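PDB 7BTU: putative tRNA (Adenine(37)-N6)-methyltransferase from Pseudomonas aeruginosa, which probably methylates the N6-threonylcarbamoyladenosine at position 37 of tRNA, using S-adenosyl-L-methionine as methyl donor. Local coordinates for residues His61-Phe66 with Ile105-Val110; Gln178-Pro183 with Arg212-Asp217. All coordinates share one frame; numbering follows the deposited sequence.

Going from the N terminus, the chain first builds the antiparallel barrel of the TrmO N-terminal domain. Contact 1 pairs strand 61-67 with the start of strand 105-116 in the wall of that barrel, closing a loop of 38 residues. Strands 119-123 and 132-138 follow before the chain crosses into the C-terminal domain. There contact 2 brings the end of helix 167-180 against the hairpin of strands 209-213 and 216-222, with helix 184-193 in the 28 residues between. The two loops come in series, neither nesting nor crossing. The centres of the two contacts lie about 24 Å apart on opposite sides of the chain's centre: contact 1 is buried, near the second subunit, and contact 2 lies at the surface.

Contact 1 of 2, residues His61-Phe66 with Ile105-Val110; sequences HVWLLF and IGQSVV
Two neighbouring antiparallel strands of the N-terminal beta barrel meet here, His61-Phe66 against Ile105-Val110. Their hydrogen-bonded pairs are Val62-Val110, Leu64-Ser108 and Phe66-Gly106, each bonded in both directions. Leu64 N reaches Ser108 O at 2.8 Å, nearly straight at 169°.

Phe66 folds back over the opposite strand. With chi1 at 65° its CG sits between the backbone N and the carbonyl carbon, and the ring lies on Gly106, whose CA is 3.8 Å from the ring centroid in a CH-pi contact. Gly106 has no side chain to keep the ring off its backbone. On the same face Val62 and Val110 run side by side, Val62 CG2 to Val110 CG1 3.7 Å; Leu64 CD1 reaches the same Val110 methyl at 4.0 Å.

The other face carries Trp63, Leu65, Gln107 and Val109. Val109 CB lies over the six-membered ring of Trp63, 4.1 Å from its centroid, while Gln107 runs beside the indole and brings NE2 to 3.8 Å from Trp63 CZ3. Trp63 NE1 is hydrogen-bonded to Asp144 OD2, and the indole meets Trp63 of the second subunit edge-to-face.

Six inter-strand bonds thus satisfy the facing N-H and C=O groups; outward-facing ones of His61, Trp63 and Leu65 pair with strand 132-138 and Tyr139. Val62, Leu64 and Val110 pack on Ile136 and Leu122, Asp126 holds Ser108 OG, and Tyr139, Asp144 and the second subunit share the Trp63 side.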
# COMPACT_ATOMS: atom_id res chain seq x y z
N HIS B 61 -9.78 7.72 -3.29
CA HIS B 61 -9.33 6.33 -3.25
C HIS B 61 -8.77 6.04 -1.85
O HIS B 61 -8.16 6.90 -1.21
CB HIS B 61 -8.22 6.10 -4.29
CG HIS B 61 -8.66 6.16 -5.72
ND1 HIS B 61 -8.93 7.35 -6.38
CD2 HIS B 61 -8.84 5.17 -6.64
CE1 HIS B 61 -9.26 7.08 -7.64
NE2 HIS B 61 -9.23 5.76 -7.82
N VAL B 62 -8.90 4.78 -1.43
CA VAL B 62 -8.40 4.37 -0.13
C VAL B 62 -7.59 3.10 -0.28
O VAL B 62 -7.82 2.29 -1.19
CB VAL B 62 -9.52 4.17 0.92
CG1 VAL B 62 -10.18 5.53 1.25
CG2 VAL B 62 -10.59 3.13 0.45
N TRP B 63 -6.63 2.95 0.62
CA TRP B 63 -5.92 1.70 0.81
C TRP B 63 -6.69 0.86 1.80
O TRP B 63 -7.06 1.36 2.87
CB TRP B 63 -4.52 1.98 1.35
CG TRP B 63 -3.52 2.50 0.35
CD1 TRP B 63 -2.97 3.76 0.29
CD2 TRP B 63 -2.88 1.74 -0.69
NE1 TRP B 63 -2.06 3.82 -0.71
CE2 TRP B 63 -1.98 2.60 -1.33
CE3 TRP B 63 -2.98 0.38 -1.13
CZ2 TRP B 63 -1.18 2.19 -2.43
CZ3 TRP B 63 -2.18 -0.04 -2.18
CH2 TRP B 63 -1.28 0.88 -2.84
N LEU B 64 -6.87 -0.43 1.48
CA LEU B 64 -7.39 -1.39 2.43
C LEU B 64 -6.29 -2.42 2.68
O LEU B 64 -5.76 -3.01 1.72
CB LEU B 64 -8.67 -2.10 1.92
CG LEU B 64 -9.89 -1.20 1.58
CD1 LEU B 64 -11.09 -2.02 1.04
CD2 LEU B 64 -10.28 -0.28 2.79
N LEU B 65 -5.97 -2.66 3.93
CA LEU B 65 -5.18 -3.82 4.33
C LEU B 65 -6.18 -4.88 4.75
O LEU B 65 -7.16 -4.59 5.47
CB LEU B 65 -4.24 -3.53 5.53
CG LEU B 65 -3.23 -2.44 5.25
CD1 LEU B 65 -2.36 -2.10 6.47
CD2 LEU B 65 -2.34 -2.76 4.03
N PHE B 66 -5.92 -6.13 4.33
CA PHE B 66 -6.89 -7.18 4.52
C PHE B 66 -6.17 -8.50 4.71
O PHE B 66 -4.96 -8.62 4.52
CB PHE B 66 -7.85 -7.24 3.32
CG PHE B 66 -7.16 -7.62 2.03
CD1 PHE B 66 -6.64 -6.63 1.17
CD2 PHE B 66 -7.04 -8.96 1.69
CE1 PHE B 66 -5.97 -7.02 -0.04
CE2 PHE B 66 -6.39 -9.40 0.49
CZ PHE B 66 -5.86 -8.41 -0.37
N ILE B 105 -1.27 -10.94 4.88
CA ILE B 105 -1.90 -9.62 4.74
C ILE B 105 -1.73 -9.12 3.31
O ILE B 105 -0.64 -9.19 2.76
CB ILE B 105 -1.29 -8.61 5.72
CG1 ILE B 105 -1.53 -9.06 7.15
CG2 ILE B 105 -1.98 -7.20 5.55
CD1 ILE B 105 -0.68 -8.34 8.07
N GLY B 106 -2.81 -8.61 2.71
CA GLY B 106 -2.76 -8.04 1.39
C GLY B 106 -3.06 -6.56 1.48
O GLY B 106 -3.53 -6.07 2.50
N GLN B 107 -2.84 -5.86 0.37
CA GLN B 107 -3.15 -4.44 0.33
C GLN B 107 -3.87 -4.20 -0.97
O GLN B 107 -3.60 -4.89 -1.96
CB GLN B 107 -1.91 -3.59 0.40
CG GLN B 107 -1.01 -3.88 -0.80
CD GLN B 107 0.27 -3.09 -0.77
OE1 GLN B 107 0.91 -2.94 0.28
NE2 GLN B 107 0.62 -2.54 -1.93
N SER B 108 -4.84 -3.29 -0.96
CA SER B 108 -5.39 -2.94 -2.25
C SER B 108 -5.86 -1.48 -2.23
O SER B 108 -6.26 -0.95 -1.19
CB SER B 108 -6.48 -3.92 -2.65
OG SER B 108 -7.73 -3.56 -2.16
N VAL B 109 -5.78 -0.83 -3.40
CA VAL B 109 -6.28 0.53 -3.56
C VAL B 109 -7.59 0.42 -4.30
O VAL B 109 -7.69 -0.33 -5.29
CB VAL B 109 -5.27 1.47 -4.27
CG1 VAL B 109 -4.69 0.85 -5.53
CG2 VAL B 109 -5.95 2.81 -4.63
N VAL B 110 -8.61 1.11 -3.78
CA VAL B 110 -9.96 0.99 -4.33
C VAL B 110 -10.54 2.37 -4.40
O VAL B 110 -10.23 3.24 -3.58
CB VAL B 110 -10.79 -0.01 -3.44
CG1 VAL B 110 -10.97 0.50 -2.06
CG2 VAL B 110 -12.10 -0.37 -4.04

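Contact 2 of 2, residues Gln178-Pro183 with Arg212-Asp217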
# COMPACT_ATOMS: atom_id res chain seq x y z
N GLN B 178 -31.51 -5.37 -12.43
CA GLN B 178 -32.65 -4.70 -11.81
C GLN B 178 -32.95 -5.30 -10.44
O GLN B 178 -33.24 -4.57 -9.50
CB GLN B 178 -33.87 -4.82 -12.70
CG GLN B 178 -33.70 -4.14 -14.08
CD GLN B 178 -34.05 -2.69 -14.00
OE1 GLN B 178 -33.26 -1.80 -14.37
NE2 GLN B 178 -35.24 -2.42 -13.53
N ARG B 179 -32.87 -6.64 -10.33
CA ARG B 179 -33.11 -7.31 -9.04
C ARG B 179 -32.04 -6.95 -8.01
O ARG B 179 -32.36 -6.61 -6.86
CB ARG B 179 -33.13 -8.84 -9.25
CG ARG B 179 -33.36 -9.64 -7.94
CD ARG B 179 -33.47 -11.17 -8.21
NE ARG B 179 -32.29 -11.64 -8.92
CZ ARG B 179 -31.12 -11.92 -8.35
NH1 ARG B 179 -30.98 -11.78 -7.01
NH2 ARG B 179 -30.10 -12.32 -9.11
N LEU B 180 -30.77 -7.03 -8.41
CA LEU B 180 -29.62 -6.82 -7.54
C LEU B 180 -29.33 -5.36 -7.27
O LEU B 180 -28.59 -5.06 -6.31
CB LEU B 180 -28.36 -7.46 -8.17
CG LEU B 180 -28.31 -9.01 -8.15
CD1 LEU B 180 -27.22 -9.61 -9.08
CD2 LEU B 180 -28.12 -9.48 -6.70
N ARG B 181 -29.88 -4.45 -8.06
CA ARG B 181 -29.51 -3.02 -8.03
C ARG B 181 -28.00 -2.86 -8.24
O ARG B 181 -27.29 -2.12 -7.53
CB ARG B 181 -30.00 -2.34 -6.72
CG ARG B 181 -31.55 -2.27 -6.68
CD ARG B 181 -32.10 -1.40 -5.58
NE ARG B 181 -33.57 -1.38 -5.54
CZ ARG B 181 -34.37 -0.71 -6.38
NH1 ARG B 181 -33.86 0.04 -7.36
NH2 ARG B 181 -35.69 -0.77 -6.22
N GLN B 182 -27.50 -3.55 -9.26
CA GLN B 182 -26.07 -3.53 -9.58
C GLN B 182 -25.91 -3.43 -11.08
O GLN B 182 -26.79 -3.89 -11.82
CB GLN B 182 -25.33 -4.81 -9.08
CG GLN B 182 -25.21 -4.93 -7.55
CD GLN B 182 -24.26 -3.86 -7.02
OE1 GLN B 182 -23.40 -3.36 -7.76
NE2 GLN B 182 -24.37 -3.55 -5.75
N PRO B 183 -24.81 -2.81 -11.57
CA PRO B 183 -24.61 -2.73 -13.06
C PRO B 183 -24.07 -4.04 -13.63
O PRO B 183 -22.89 -4.15 -14.02
CB PRO B 183 -23.61 -1.58 -13.21
CG PRO B 183 -22.77 -1.69 -11.93
CD PRO B 183 -23.79 -2.04 -10.83
N ARG B 212 -18.71 -16.87 -11.52
CA ARG B 212 -19.74 -16.42 -10.59
C ARG B 212 -19.56 -14.93 -10.35
O ARG B 212 -18.43 -14.50 -10.07
CB ARG B 212 -19.59 -17.21 -9.29
CG ARG B 212 -20.06 -18.63 -9.40
CD ARG B 212 -20.23 -19.22 -8.05
NE ARG B 212 -18.96 -19.51 -7.45
CZ ARG B 212 -18.70 -19.46 -6.14
NH1 ARG B 212 -19.65 -19.12 -5.27
NH2 ARG B 212 -17.48 -19.77 -5.72
N LEU B 213 -20.66 -14.18 -10.35
CA LEU B 213 -20.64 -12.76 -9.95
C LEU B 213 -21.91 -12.47 -9.15
O LEU B 213 -22.99 -12.87 -9.58
CB LEU B 213 -20.60 -11.86 -11.20
CG LEU B 213 -19.33 -11.95 -12.07
CD1 LEU B 213 -19.63 -11.33 -13.43
CD2 LEU B 213 -18.14 -11.23 -11.36
N TRP B 214 -21.79 -11.82 -7.97
CA TRP B 214 -22.92 -11.69 -7.06
C TRP B 214 -23.51 -13.09 -6.86
O TRP B 214 -22.75 -14.02 -6.55
CB TRP B 214 -23.89 -10.64 -7.59
CG TRP B 214 -23.30 -9.20 -7.55
CD1 TRP B 214 -23.07 -8.40 -8.60
CD2 TRP B 214 -22.94 -8.44 -6.37
NE1 TRP B 214 -22.56 -7.18 -8.18
CE2 TRP B 214 -22.47 -7.19 -6.81
CE3 TRP B 214 -22.93 -8.72 -5.00
CZ2 TRP B 214 -22.01 -6.19 -5.92
CZ3 TRP B 214 -22.46 -7.72 -4.10
CH2 TRP B 214 -22.00 -6.48 -4.57
N ASP B 215 -24.82 -13.30 -7.05
CA ASP B 215 -25.42 -14.62 -6.90
C ASP B 215 -25.71 -15.25 -8.26
O ASP B 215 -26.63 -16.06 -8.40
CB ASP B 215 -26.70 -14.56 -6.04
CG ASP B 215 -27.76 -13.60 -6.61
OD1 ASP B 215 -27.56 -13.06 -7.72
OD2 ASP B 215 -28.80 -13.37 -5.95
N LEU B 216 -24.94 -14.85 -9.28
CA LEU B 216 -25.18 -15.27 -10.66
C LEU B 216 -24.11 -16.25 -11.15
O LEU B 216 -22.97 -16.20 -10.70
CB LEU B 216 -25.19 -14.07 -11.61
CG LEU B 216 -25.89 -12.78 -11.16
CD1 LEU B 216 -25.67 -11.72 -12.22
CD2 LEU B 216 -27.35 -13.09 -11.05
N ASP B 217 -24.49 -17.09 -12.13
CA ASP B 217 -23.54 -17.87 -12.94
C ASP B 217 -23.60 -17.29 -14.36
O ASP B 217 -24.68 -17.15 -14.92
CB ASP B 217 -23.90 -19.36 -12.97
CG ASP B 217 -23.86 -19.98 -11.58
OD1 ASP B 217 -22.80 -19.87 -10.90
OD2 ASP B 217 -24.87 -20.56 -11.16
O HOH W 1 -21.32 -4.83 -9.11
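Arg179 and Asp215 form a two-pronged salt bridge between the last turn of helix 167-180 and the tip of a beta hairpin in the C-terminal domain. The guanidinium comes end-on: Arg179 NH1 to Asp215 OD2 at 2.9 Å and Arg179 NH2 to Asp215 OD1 at 3.0 Å. The second bond is nearly straight at 175° and lies in the guanidinium plane, whereas OD2 sits somewhat out of that plane and offers its syn lone pair. The two flat groups are twisted 37° against each other, so the grip is not coplanar. Arg179 gets there extended through chi2, then bent at chi3 (55°), and its NH2 also bonds His176 ND1, a second hold on the group's rotation.

Asp215 stands in a type II' turn from Leu213 to Leu216, closed by paired backbone bonds between those two residues. Trp214 precedes it with positive phi, and its CB points toward the helix segment.

Next to the salt bridge, Leu180 CD1 packs on Trp214 CB at 3.8 Å and on Leu216 CD2 at 4.0 Å. Leu216 CD2 lies at the edge of the guanidinium, in its plane, 3.5 Å from Arg179 NH2, so the charged pair rests against an apolar patch that Val184 of the next helix extends.

Past the helix end, where Arg181 takes positive phi, the chain turns so that Gln182 lies across the indole of Trp214. Its CG sits over one ring face, 3.3 Å above the plane, and the amide is inclined to the ring. A single water then joins the two side chains at the indole edge: it accepts from Trp214 NE1 at 2.8 Å and donates to Gln182 OE1 at 2.9 Å.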